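Local coordinates for protein delta toxin (Clostridium perfringens, PDB 2YGT) that probably kills host cells by assembling into a membrane-spanning beta-barrel pore, as a haemolysin-like member of the beta-pore-forming toxins, at residues 27-32 and 146-151; 279-282 and 287-290; 197-202 and 208-213; 85-90 and 215-220. One frame throughout, in Å; residues are numbered along the deposited sequence.

Contact 1 of 4, residues 27-32 and 146-151; sequences KQIRKY and YAVSKS
Ile29 and Lys31 meet Ala147 and Val148 with no hydrogen bond between the two segments; the contact is made through carbon atoms. It is face-to-face packing of two antiparallel sheets: strand 27-39 belongs to the large seven-stranded sheet, and strand 148-155 to a three-stranded sheet that probably corresponds to the folded prestem of soluble leukocidin-type monomers. The nearest CA pairs, Ile29 with Ala147 and Lys31 with Val148, lie 8.3 Å apart, a gap bridged by side chains. Ile29 sets CG1 between its backbone N and carbonyl carbon (chi1 74°), and the straight chain beyond brings CD1 to 3.9 Å from Ala147 CB. Ile29 CD1 also sits 4.3 Å from Val148 CG2, so the end of one isoleucine touches two consecutive residues. This fits the classic beta bulge of Ala147 and Val148 opposite Tyr128: Ala147 has helix-like backbone angles, and both CB atoms are directed at strand 27-39. Ile29 also leans on Tyr128, and Val148 on Ile22, which draws strand 19-24 into the same buried layer. The zinc ligand Asp54 is close by, its side chain about 6 Å from that of Ile29, and its backbone is hydrogen-bonded to Arg30. Lys31 contributes its aliphatic part. Its CG lies anti to the backbone N (chi1 -178°), and the chain bends only at chi3 (75°). Lys31 CD lies 3.9 Å from Val148 CG1, the two side chains crossing obliquely.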
loop_
_atom_site.group_PDB
_atom_site.type_symbol
_atom_site.label_atom_id
_atom_site.label_comp_id
_atom_site.label_asym_id
_atom_site.label_seq_id
_atom_site.Cartn_x
_atom_site.Cartn_y
_atom_site.Cartn_z
ATOM N N LYS A 27 -14.944 30.725 -10.506
ATOM C CA LYS A 27 -14.167 30.467 -9.299
ATOM C C LYS A 27 -12.884 29.706 -9.619
ATOM O O LYS A 27 -12.898 28.727 -10.365
ATOM C CB LYS A 27 -15.002 29.711 -8.264
ATOM C CG LYS A 27 -16.247 30.458 -7.815
ATOM C CD LYS A 27 -16.896 29.794 -6.611
ATOM C CE LYS A 27 -18.216 30.461 -6.254
ATOM N NZ LYS A 27 -18.853 29.840 -5.058
ATOM N N GLN A 28 -11.775 30.164 -9.049
ATOM C CA GLN A 28 -10.467 29.608 -9.372
ATOM C C GLN A 28 -9.721 29.099 -8.142
ATOM O O GLN A 28 -9.716 29.745 -7.094
ATOM C CB GLN A 28 -9.623 30.650 -10.110
ATOM C CG GLN A 28 -8.149 30.310 -10.213
ATOM C CD GLN A 28 -7.378 31.317 -11.047
ATOM O OE1 GLN A 28 -7.907 31.878 -12.008
ATOM N NE2 GLN A 28 -6.121 31.550 -10.682
ATOM N N ILE A 29 -9.099 27.933 -8.279
ATOM C CA ILE A 29 -8.264 27.375 -7.221
ATOM C C ILE A 29 -6.933 26.890 -7.795
ATOM O O ILE A 29 -6.799 26.708 -9.005
ATOM C CB ILE A 29 -8.963 26.209 -6.495
ATOM C CG1 ILE A 29 -8.985 24.960 -7.382
ATOM C CG2 ILE A 29 -10.372 26.609 -6.066
ATOM C CD1 ILE A 29 -9.663 23.775 -6.740
ATOM N N ARG A 30 -5.950 26.682 -6.927
ATOM C CA ARG A 30 -4.631 26.258 -7.380
ATOM C C ARG A 30 -4.182 24.972 -6.697
ATOM O O ARG A 30 -4.559 24.700 -5.558
ATOM C CB ARG A 30 -3.605 27.372 -7.155
ATOM C CG ARG A 30 -4.025 28.703 -7.755
ATOM C CD ARG A 30 -2.835 29.611 -8.017
ATOM N NE ARG A 30 -3.203 30.733 -8.876
ATOM C CZ ARG A 30 -2.329 31.518 -9.499
ATOM N NH1 ARG A 30 -1.027 31.306 -9.363
ATOM N NH2 ARG A 30 -2.756 32.514 -10.262
ATOM N N LYS A 31 -3.379 24.184 -7.404
ATOM C CA LYS A 31 -2.863 22.930 -6.867
ATOM C C LYS A 31 -1.348 22.862 -7.006
ATOM O O LYS A 31 -0.812 22.983 -8.107
ATOM C CB LYS A 31 -3.502 21.737 -7.579
ATOM C CG LYS A 31 -3.039 20.391 -7.045
ATOM C CD LYS A 31 -3.561 19.240 -7.890
ATOM C CE LYS A 31 -2.802 19.125 -9.200
ATOM N NZ LYS A 31 -3.206 17.916 -9.962
ATOM N N TYR A 32 -0.663 22.671 -5.883
ATOM C CA TYR A 32 0.793 22.585 -5.874
ATOM C C TYR A 32 1.239 21.160 -5.581
ATOM O O TYR A 32 0.792 20.550 -4.610
ATOM C CB TYR A 32 1.381 23.543 -4.834
ATOM C CG TYR A 32 0.988 24.986 -5.049
ATOM C CD1 TYR A 32 1.749 25.821 -5.858
ATOM C CD2 TYR A 32 -0.148 25.512 -4.448
ATOM C CE1 TYR A 32 1.389 27.145 -6.061
ATOM C CE2 TYR A 32 -0.516 26.832 -4.644
ATOM C CZ TYR A 32 0.255 27.645 -5.451
ATOM O OH TYR A 32 -0.112 28.956 -5.646
ATOM N N TYR A 146 -14.862 16.933 -11.469
ATOM C CA TYR A 146 -14.339 17.402 -10.191
ATOM C C TYR A 146 -13.198 18.384 -10.434
ATOM O O TYR A 146 -12.470 18.271 -11.418
ATOM C CB TYR A 146 -13.853 16.229 -9.332
ATOM C CG TYR A 146 -14.967 15.401 -8.723
ATOM C CD1 TYR A 146 -15.604 15.809 -7.555
ATOM C CD2 TYR A 146 -15.377 14.211 -9.311
ATOM C CE1 TYR A 146 -16.619 15.054 -6.991
ATOM C CE2 TYR A 146 -16.394 13.447 -8.755
ATOM C CZ TYR A 146 -17.011 13.876 -7.596
ATOM O OH TYR A 146 -18.022 13.125 -7.038
ATOM N N ALA A 147 -13.050 19.352 -9.536
ATOM C CA ALA A 147 -11.985 20.340 -9.659
ATOM C C ALA A 147 -10.612 19.673 -9.620
ATOM O O ALA A 147 -9.696 20.069 -10.343
ATOM C CB ALA A 147 -12.106 21.386 -8.568
ATOM N N VAL A 148 -10.478 18.658 -8.772
ATOM C CA VAL A 148 -9.236 17.902 -8.658
ATOM C C VAL A 148 -9.535 16.431 -8.409
ATOM O O VAL A 148 -10.248 16.088 -7.470
ATOM C CB VAL A 148 -8.366 18.407 -7.487
ATOM C CG1 VAL A 148 -7.081 17.595 -7.396
ATOM C CG2 VAL A 148 -8.058 19.887 -7.640
ATOM N N SER A 149 -8.995 15.556 -9.250
ATOM C CA SER A 149 -9.130 14.124 -9.011
ATOM C C SER A 149 -7.771 13.442 -9.085
ATOM O O SER A 149 -6.984 13.698 -9.996
ATOM C CB SER A 149 -10.109 13.484 -9.995
ATOM O OG SER A 149 -9.448 13.054 -11.167
ATOM N N LYS A 150 -7.497 12.580 -8.111
ATOM C CA LYS A 150 -6.233 11.862 -8.045
ATOM C C LYS A 150 -6.482 10.358 -8.096
ATOM O O LYS A 150 -7.219 9.811 -7.275
ATOM C CB LYS A 150 -5.474 12.245 -6.771
ATOM C CG LYS A 150 -4.186 11.472 -6.546
ATOM C CD LYS A 150 -3.262 11.573 -7.746
ATOM C CE LYS A 150 -2.025 10.707 -7.566
ATOM N NZ LYS A 150 -1.297 10.507 -8.852
ATOM N N SER A 151 -5.869 9.693 -9.070
ATOM C CA SER A 151 -6.057 8.255 -9.243
ATOM C C SER A 151 -5.021 7.426 -8.501
ATOM O O SER A 151 -3.839 7.768 -8.463
ATOM C CB SER A 151 -6.056 7.883 -10.726
ATOM O OG SER A 151 -7.337 8.096 -11.294
#

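Contact 2 of 4, residues 279-282 and 287-290; sequences FELD and TIRQ
Glu280 and Arg289 form one of two hydrogen-bonded pairs, with Glu280 N to Arg289 O at 2.6 Å and an almost straight N-H...O bond (170°), answered by Arg289 N to Glu280 O at 3.0 Å. Asp282 and Thr287 form the second pair, Asp282 N reaching Thr287 O at 2.9 Å and Thr287 N using a lone pair of Asp282 O. Weaker CA-H...O contacts fill the gaps, such as Ile288 CA to Glu280 O at 3.4 Å. Water adds to the grip on Glu280 O: one molecule donates to it at 3.0 Å and also bonds Thr287 OG1 at 2.7 Å.

Apolar contacts gather on the face of Phe279, Leu281 and Ile288. The Leu281 and Ile288 side chains lie side by side, pointing the same way, with Leu281 CD1 3.8 Å from Ile288 CD1, while Phe279 meets Gln290 obliquely, CE1 at 3.6 Å from Gln290 CB. On the other face the carboxylate of Asp282 turns away to the connecting turn, where OD1 accepts from Glu284 N and OD2 forms a salt bridge with Lys285. This is an antiparallel beta hairpin with a four-residue turn, whose last residue, His286, joins Asp54 in binding zinc.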
loop_
_atom_site.group_PDB
_atom_site.type_symbol
_atom_site.label_atom_id
_atom_site.label_comp_id
_atom_site.label_asym_id
_atom_site.label_seq_id
_atom_site.Cartn_x
_atom_site.Cartn_y
_atom_site.Cartn_z
ATOM N N PHE A 279 7.942 12.375 7.611
ATOM C CA PHE A 279 7.853 13.437 6.616
ATOM C C PHE A 279 7.233 14.689 7.219
ATOM O O PHE A 279 6.283 14.603 7.992
ATOM C CB PHE A 279 7.015 12.986 5.415
ATOM C CG PHE A 279 7.715 12.012 4.516
ATOM C CD1 PHE A 279 8.683 12.446 3.624
ATOM C CD2 PHE A 279 7.399 10.665 4.550
ATOM C CE1 PHE A 279 9.325 11.552 2.791
ATOM C CE2 PHE A 279 8.039 9.769 3.718
ATOM C CZ PHE A 279 9.003 10.212 2.839
ATOM N N GLU A 280 7.778 15.850 6.871
ATOM C CA GLU A 280 7.188 17.113 7.291
ATOM C C GLU A 280 6.477 17.778 6.124
ATOM O O GLU A 280 7.008 17.835 5.013
ATOM C CB GLU A 280 8.236 18.068 7.870
ATOM C CG GLU A 280 7.622 19.357 8.414
ATOM C CD GLU A 280 8.638 20.290 9.054
ATOM O OE1 GLU A 280 9.345 21.008 8.315
ATOM O OE2 GLU A 280 8.727 20.307 10.300
ATOM N N LEU A 281 5.270 18.269 6.387
ATOM C CA LEU A 281 4.522 19.045 5.410
ATOM C C LEU A 281 4.637 20.534 5.710
ATOM O O LEU A 281 4.296 20.990 6.802
ATOM C CB LEU A 281 3.048 18.634 5.393
ATOM C CG LEU A 281 2.653 17.386 4.603
ATOM C CD1 LEU A 281 3.149 16.125 5.290
ATOM C CD2 LEU A 281 1.146 17.335 4.432
ATOM N N ASP A 282 5.131 21.287 4.737
ATOM C CA ASP A 282 5.124 22.735 4.833
ATOM C C ASP A 282 3.955 23.255 4.000
ATOM O O ASP A 282 4.015 23.270 2.771
ATOM C CB ASP A 282 6.455 23.316 4.352
ATOM C CG ASP A 282 6.633 24.767 4.746
ATOM O OD1 ASP A 282 5.651 25.534 4.654
ATOM O OD2 ASP A 282 7.755 25.143 5.147
ATOM N N THR A 287 5.501 21.987 0.351
ATOM C CA THR A 287 6.547 20.985 0.214
ATOM C C THR A 287 6.339 19.827 1.174
ATOM O O THR A 287 5.743 19.983 2.241
ATOM C CB THR A 287 7.958 21.575 0.458
ATOM O OG1 THR A 287 8.079 21.989 1.825
ATOM C CG2 THR A 287 8.225 22.761 -0.468
ATOM N N ILE A 288 6.830 18.662 0.777
ATOM C CA ILE A 288 6.865 17.506 1.657
ATOM C C ILE A 288 8.301 16.996 1.698
ATOM O O ILE A 288 8.896 16.702 0.662
ATOM C CB ILE A 288 5.866 16.401 1.211
ATOM C CG1 ILE A 288 5.703 15.356 2.314
ATOM C CG2 ILE A 288 6.303 15.760 -0.100
ATOM C CD1 ILE A 288 4.506 14.444 2.133
ATOM N N ARG A 289 8.867 16.933 2.900
ATOM C CA ARG A 289 10.270 16.568 3.072
ATOM C C ARG A 289 10.452 15.539 4.181
ATOM O O ARG A 289 9.854 15.656 5.250
ATOM C CB ARG A 289 11.107 17.809 3.413
ATOM C CG ARG A 289 11.179 18.874 2.333
ATOM C CD ARG A 289 12.022 20.047 2.814
ATOM N NE ARG A 289 12.164 21.100 1.812
ATOM C CZ ARG A 289 13.056 21.075 0.826
ATOM N NH1 ARG A 289 13.885 20.044 0.699
ATOM N NH2 ARG A 289 13.119 22.081 -0.040
ATOM N N GLN A 290 11.288 14.537 3.934
ATOM C CA GLN A 290 11.658 13.590 4.978
ATOM C C GLN A 290 12.477 14.292 6.059
ATOM O O GLN A 290 13.357 15.097 5.753
ATOM C CB GLN A 290 12.449 12.423 4.392
ATOM C CG GLN A 290 12.876 11.402 5.426
ATOM C CD GLN A 290 13.689 10.274 4.831
ATOM O OE1 GLN A 290 14.157 10.363 3.699
ATOM N NE2 GLN A 290 13.865 9.204 5.598
HETATM O O HOH W 1 8.523 20.128 3.736
#

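Contact 3 of 4, residues 197-202 and 208-213; sequences MFMRSR and TTNFTP
Asn210 holds Ser201 with both ends of its amide, and this is the tight, largely buried part of the contact. Asn210 ND2 donates to Ser201 O at 2.8 Å along a nearly straight path (172°), the acceptor lying in the amide plane, while OD1 receives Ser201 OG at 3.0 Å. The amide is in place because CG stands anti to the backbone N (chi1 -165°). The backbone O of Asn210 takes Arg200 N at 2.8 Å, from above the carbonyl plane. A second backbone link, Thr212 N to Phe198 O at 3.0 Å, completes a single bridge between two irregular loop segments. Inward, Asn210 packs on Ile257 and Trp263, and Phe198 meets Trp89 and Phe177 edge-to-face.

The outer side is looser. Arg200 runs out extended and crosses Pro213 at about a right angle, and Pro213 CD lies at the guanidinium edge, 3.4 Å from Arg200 NE. Water mediates here: one water O lies 2.8 Å from Thr212 OG1 and donates to Met197 O. A second water O lies 2.6 Å from Thr212 OG1 and bonds Met199 O weakly. The pieces belong to the long strand-poor excursion between strand 170-177 and helix 219-222. Lacking a regular ladder, the two segments are joined by a single backbone bridge and by one asparagine side chain acting as donor and acceptor, which fixes the amide's rotation: oxygen to the hydroxyl, nitrogen to the carbonyl.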
loop_
_atom_site.group_PDB
_atom_site.type_symbol
_atom_site.label_atom_id
_atom_site.label_comp_id
_atom_site.label_asym_id
_atom_site.label_seq_id
_atom_site.Cartn_x
_atom_site.Cartn_y
_atom_site.Cartn_z
ATOM N N MET A 197 -0.308 -25.477 -0.497
ATOM C CA MET A 197 -0.463 -24.196 -1.181
ATOM C C MET A 197 0.680 -23.855 -2.145
ATOM O O MET A 197 0.435 -23.328 -3.230
ATOM C CB MET A 197 -0.735 -23.052 -0.191
ATOM C CG MET A 197 0.398 -22.731 0.762
ATOM S SD MET A 197 -0.150 -21.604 2.069
ATOM C CE MET A 197 -0.903 -20.308 1.099
ATOM N N PHE A 198 1.918 -24.160 -1.763
ATOM C CA PHE A 198 3.062 -23.864 -2.630
ATOM C C PHE A 198 3.821 -25.119 -3.062
ATOM O O PHE A 198 4.983 -25.054 -3.462
ATOM C CB PHE A 198 4.011 -22.861 -1.964
ATOM C CG PHE A 198 3.368 -21.540 -1.648
ATOM C CD1 PHE A 198 2.694 -20.831 -2.628
ATOM C CD2 PHE A 198 3.435 -21.007 -0.370
ATOM C CE1 PHE A 198 2.095 -19.618 -2.342
ATOM C CE2 PHE A 198 2.842 -19.793 -0.076
ATOM C CZ PHE A 198 2.169 -19.098 -1.066
ATOM N N MET A 199 3.143 -26.259 -2.986
ATOM C CA MET A 199 3.719 -27.539 -3.380
ATOM C C MET A 199 3.505 -27.812 -4.877
ATOM O O MET A 199 2.372 -27.912 -5.346
ATOM C CB MET A 199 3.116 -28.659 -2.525
ATOM C CG MET A 199 3.760 -30.019 -2.703
ATOM S SD MET A 199 2.795 -31.325 -1.906
ATOM C CE MET A 199 2.793 -30.754 -0.212
ATOM N N ARG A 200 4.600 -27.922 -5.625
ATOM C CA ARG A 200 4.516 -28.124 -7.070
ATOM C C ARG A 200 3.978 -29.508 -7.427
ATOM O O ARG A 200 3.238 -29.664 -8.399
ATOM C CB ARG A 200 5.880 -27.908 -7.730
ATOM C CG ARG A 200 5.841 -27.971 -9.247
ATOM C CD ARG A 200 7.178 -27.577 -9.853
ATOM N NE ARG A 200 7.014 -27.004 -11.187
ATOM C CZ ARG A 200 7.166 -27.680 -12.322
ATOM N NH1 ARG A 200 7.494 -28.966 -12.296
ATOM N NH2 ARG A 200 6.995 -27.068 -13.486
ATOM N N SER A 201 4.358 -30.510 -6.643
ATOM C CA SER A 201 3.902 -31.870 -6.883
ATOM C C SER A 201 3.997 -32.695 -5.611
ATOM O O SER A 201 4.681 -32.314 -4.660
ATOM C CB SER A 201 4.715 -32.530 -7.998
ATOM O OG SER A 201 5.965 -32.993 -7.517
ATOM N N ARG A 202 3.311 -33.832 -5.603
ATOM C CA ARG A 202 3.244 -34.683 -4.423
ATOM C C ARG A 202 4.286 -35.798 -4.448
ATOM O O ARG A 202 4.580 -36.399 -3.417
ATOM C CB ARG A 202 1.846 -35.289 -4.302
ATOM C CG ARG A 202 0.732 -34.256 -4.341
ATOM C CD ARG A 202 -0.606 -34.893 -4.683
ATOM N NE ARG A 202 -1.720 -33.978 -4.453
ATOM C CZ ARG A 202 -2.998 -34.303 -4.622
ATOM N NH1 ARG A 202 -3.324 -35.523 -5.026
ATOM N NH2 ARG A 202 -3.951 -33.410 -4.387
ATOM N N THR A 208 14.397 -28.374 -2.957
ATOM C CA THR A 208 14.446 -26.966 -3.354
ATOM C C THR A 208 13.921 -26.761 -4.768
ATOM O O THR A 208 14.014 -25.665 -5.325
ATOM C CB THR A 208 15.878 -26.403 -3.277
ATOM O OG1 THR A 208 16.717 -27.091 -4.213
ATOM C CG2 THR A 208 16.440 -26.564 -1.877
ATOM N N THR A 209 13.362 -27.820 -5.339
ATOM C CA THR A 209 12.910 -27.807 -6.724
ATOM C C THR A 209 11.391 -27.969 -6.820
ATOM O O THR A 209 10.793 -27.744 -7.873
ATOM C CB THR A 209 13.631 -28.915 -7.539
ATOM O OG1 THR A 209 14.888 -28.414 -8.010
ATOM C CG2 THR A 209 12.799 -29.371 -8.728
ATOM N N ASN A 210 10.767 -28.326 -5.703
ATOM C CA ASN A 210 9.351 -28.669 -5.708
ATOM C C ASN A 210 8.402 -27.568 -5.216
ATOM O O ASN A 210 7.263 -27.845 -4.833
ATOM C CB ASN A 210 9.122 -29.953 -4.916
ATOM C CG ASN A 210 7.770 -30.563 -5.186
ATOM O OD1 ASN A 210 7.313 -30.608 -6.327
ATOM N ND2 ASN A 210 7.118 -31.037 -4.133
ATOM N N PHE A 211 8.865 -26.323 -5.225
ATOM C CA PHE A 211 7.982 -25.205 -4.912
ATOM C C PHE A 211 7.347 -24.652 -6.185
ATOM O O PHE A 211 7.952 -24.686 -7.257
ATOM C CB PHE A 211 8.731 -24.102 -4.161
ATOM C CG PHE A 211 9.185 -24.506 -2.786
ATOM C CD1 PHE A 211 8.266 -24.884 -1.821
ATOM C CD2 PHE A 211 10.529 -24.495 -2.455
ATOM C CE1 PHE A 211 8.679 -25.253 -0.554
ATOM C CE2 PHE A 211 10.949 -24.861 -1.188
ATOM C CZ PHE A 211 10.022 -25.240 -0.237
ATOM N N THR A 212 6.118 -24.164 -6.063
ATOM C CA THR A 212 5.412 -23.566 -7.191
ATOM C C THR A 212 6.347 -22.688 -8.012
ATOM O O THR A 212 6.944 -21.750 -7.484
ATOM C CB THR A 212 4.220 -22.720 -6.719
ATOM O OG1 THR A 212 3.279 -23.559 -6.039
ATOM C CG2 THR A 212 3.537 -22.048 -7.902
ATOM N N PRO A 213 6.482 -22.997 -9.310
ATOM C CA PRO A 213 7.353 -22.242 -10.218
ATOM C C PRO A 213 7.027 -20.755 -10.182
ATOM O O PRO A 213 5.881 -20.384 -9.929
ATOM C CB PRO A 213 7.010 -22.831 -11.591
ATOM C CG PRO A 213 5.685 -23.534 -11.385
ATOM C CD PRO A 213 5.812 -24.098 -10.016
HETATM O O HOH W 2 0.782 -22.221 -5.798
HETATM O O HOH W 3 1.950 -25.232 -7.480
#

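Contact 4 of 4, residues 85-90 and 215-220; sequences GVMRWP and YQLSSL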
loop_
_atom_site.group_PDB
_atom_site.type_symbol
_atom_site.label_atom_id
_atom_site.label_comp_id
_atom_site.label_asym_id
_atom_site.label_seq_id
_atom_site.Cartn_x
_atom_site.Cartn_y
_atom_site.Cartn_z
ATOM N N GLY A 85 12.641 -29.194 2.583
ATOM C CA GLY A 85 12.906 -27.913 1.954
ATOM C C GLY A 85 12.083 -26.784 2.546
ATOM O O GLY A 85 10.995 -27.005 3.081
ATOM N N VAL A 86 12.602 -25.565 2.449
ATOM C CA VAL A 86 11.931 -24.408 3.026
ATOM C C VAL A 86 11.796 -23.277 2.019
ATOM O O VAL A 86 12.753 -22.927 1.328
ATOM C CB VAL A 86 12.690 -23.870 4.261
ATOM C CG1 VAL A 86 11.968 -22.657 4.840
ATOM C CG2 VAL A 86 12.855 -24.961 5.311
ATOM N N MET A 87 10.597 -22.713 1.934
ATOM C CA MET A 87 10.378 -21.511 1.145
ATOM C C MET A 87 9.883 -20.395 2.052
ATOM O O MET A 87 8.742 -20.418 2.512
ATOM C CB MET A 87 9.364 -21.761 0.028
ATOM C CG MET A 87 8.939 -20.497 -0.700
ATOM S SD MET A 87 7.538 -20.745 -1.807
ATOM C CE MET A 87 7.056 -19.050 -2.123
ATOM N N ARG A 88 10.749 -19.426 2.320
ATOM C CA ARG A 88 10.359 -18.256 3.098
ATOM C C ARG A 88 9.633 -17.261 2.201
ATOM O O ARG A 88 10.093 -16.956 1.102
ATOM C CB ARG A 88 11.583 -17.628 3.773
ATOM C CG ARG A 88 12.206 -18.552 4.808
ATOM C CD ARG A 88 13.515 -18.023 5.369
ATOM N NE ARG A 88 13.331 -16.807 6.151
ATOM C CZ ARG A 88 14.145 -16.421 7.128
ATOM N NH1 ARG A 88 15.194 -17.168 7.455
ATOM N NH2 ARG A 88 13.907 -15.295 7.787
ATOM N N TRP A 89 8.488 -16.771 2.668
ATOM C CA TRP A 89 7.619 -15.940 1.841
ATOM C C TRP A 89 6.868 -14.895 2.674
ATOM O O TRP A 89 6.681 -15.075 3.880
ATOM C CB TRP A 89 6.633 -16.827 1.067
ATOM C CG TRP A 89 5.656 -17.548 1.951
ATOM C CD1 TRP A 89 5.927 -18.578 2.807
ATOM C CD2 TRP A 89 4.249 -17.290 2.070
ATOM N NE1 TRP A 89 4.780 -18.975 3.449
ATOM C CE2 TRP A 89 3.735 -18.199 3.016
ATOM C CE3 TRP A 89 3.376 -16.378 1.468
ATOM C CZ2 TRP A 89 2.389 -18.224 3.377
ATOM C CZ3 TRP A 89 2.036 -16.403 1.826
ATOM C CH2 TRP A 89 1.556 -17.322 2.773
ATOM N N PRO A 90 6.432 -13.797 2.031
ATOM C CA PRO A 90 5.729 -12.722 2.735
ATOM C C PRO A 90 4.234 -13.004 2.818
ATOM O O PRO A 90 3.502 -12.711 1.872
ATOM C CB PRO A 90 5.953 -11.500 1.827
ATOM C CG PRO A 90 6.641 -12.026 0.569
ATOM C CD PRO A 90 6.521 -13.513 0.592
ATOM N N TYR A 215 6.526 -18.504 -12.397
ATOM C CA TYR A 215 5.492 -18.016 -13.304
ATOM C C TYR A 215 4.076 -18.295 -12.795
ATOM O O TYR A 215 3.103 -17.777 -13.337
ATOM C CB TYR A 215 5.696 -18.543 -14.734
ATOM C CG TYR A 215 5.358 -20.005 -14.956
ATOM C CD1 TYR A 215 6.285 -21.005 -14.683
ATOM C CD2 TYR A 215 4.120 -20.384 -15.466
ATOM C CE1 TYR A 215 5.983 -22.340 -14.896
ATOM C CE2 TYR A 215 3.810 -21.715 -15.683
ATOM C CZ TYR A 215 4.745 -22.689 -15.395
ATOM O OH TYR A 215 4.441 -24.015 -15.607
ATOM N N GLN A 216 3.969 -19.099 -11.742
ATOM C CA GLN A 216 2.668 -19.418 -11.158
ATOM C C GLN A 216 2.512 -18.885 -9.736
ATOM O O GLN A 216 1.604 -19.287 -9.012
ATOM C CB GLN A 216 2.415 -20.928 -11.185
ATOM C CG GLN A 216 2.695 -21.578 -12.528
ATOM C CD GLN A 216 2.020 -22.929 -12.680
ATOM O OE1 GLN A 216 2.682 -23.966 -12.721
ATOM N NE2 GLN A 216 0.695 -22.922 -12.758
ATOM N N LEU A 217 3.400 -17.981 -9.341
ATOM C CA LEU A 217 3.309 -17.337 -8.038
ATOM C C LEU A 217 2.991 -15.859 -8.210
ATOM O O LEU A 217 3.387 -15.245 -9.199
ATOM C CB LEU A 217 4.623 -17.488 -7.266
ATOM C CG LEU A 217 4.938 -18.826 -6.588
ATOM C CD1 LEU A 217 6.418 -18.918 -6.258
ATOM C CD2 LEU A 217 4.098 -19.007 -5.333
ATOM N N SER A 218 2.271 -15.288 -7.249
ATOM C CA SER A 218 2.034 -13.853 -7.246
ATOM C C SER A 218 3.362 -13.110 -7.338
ATOM O O SER A 218 4.377 -13.580 -6.825
ATOM C CB SER A 218 1.306 -13.436 -5.970
ATOM O OG SER A 218 1.293 -12.026 -5.836
ATOM N N SER A 219 3.356 -11.953 -7.991
ATOM C CA SER A 219 4.553 -11.126 -8.058
ATOM C C SER A 219 4.897 -10.562 -6.678
ATOM O O SER A 219 6.025 -10.123 -6.434
ATOM C CB SER A 219 4.378 -9.994 -9.070
ATOM O OG SER A 219 3.179 -9.283 -8.837
ATOM N N LEU A 220 3.921 -10.579 -5.774
ATOM C CA LEU A 220 4.151 -10.161 -4.397
ATOM C C LEU A 220 5.077 -11.137 -3.672
ATOM O O LEU A 220 5.692 -10.787 -2.665
ATOM C CB LEU A 220 2.825 -10.022 -3.645
ATOM C CG LEU A 220 2.147 -8.652 -3.734
ATOM C CD1 LEU A 220 1.887 -8.253 -5.184
ATOM C CD2 LEU A 220 0.859 -8.633 -2.924
#
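The Pro90 ring turns its CG to the carbonyl oxygen of Leu220, 3.6 Å away, a carbon-to-oxygen touch with no hydrogen bond across the segments; Leu220 O has its polar partner in the hydroxyl of Tyr93. Flat aromatic groups stand beside it: Trp89 is edge-to-face with Phe177, and its NE1 is hydrogen-bonded to Asn267. At the other end of residues 215-220, Gln216 CG rests over one face of the Tyr215 ring, toward its rim.

The second touch is apolar. Met87, its CG anti to the backbone N (chi1 171°) and its chain stretched out beyond, brings CE tip to tip with Leu217 CD1 at 4.2 Å. Between the two touches Ser218 is the N-cap of the short helix 219-222, its OG accepting from Leu220 N at 3.0 Å and also bonded to Pro157 O.

Only 111 Å² is buried between the two segments. Strand 84-99 runs between strands 76-79 and 241-259, to which residues 85-89 are hydrogen-bonded, while helix 219-222 lies against it through Ile221, which touches Met87, Trp89 and Pro90.

In the fold
The four contacts divide between two ends of an elongated, mostly beta chain. Contacts 1 and 2 lie at one end, centres 20 Å apart, with the zinc ligands Asp54 and His286 nearby; contacts 3 and 4 lie on the opposite side of the chain's centre, centres 10 Å apart and touching through Phe198, Phe211 and Thr212. Contact 3 is nested in the loop closed by contact 4, whereas contacts 1 and 4 alternate along the sequence with centres 41 Å apart. Strands 84-99 and 263-282 of one branched sheet tie contact 4 to contact 2. Contact 1 instead joins the other two sheets, one of them the probable prestem, which, as in leukocidin-type relatives, probably separates when the pore forms.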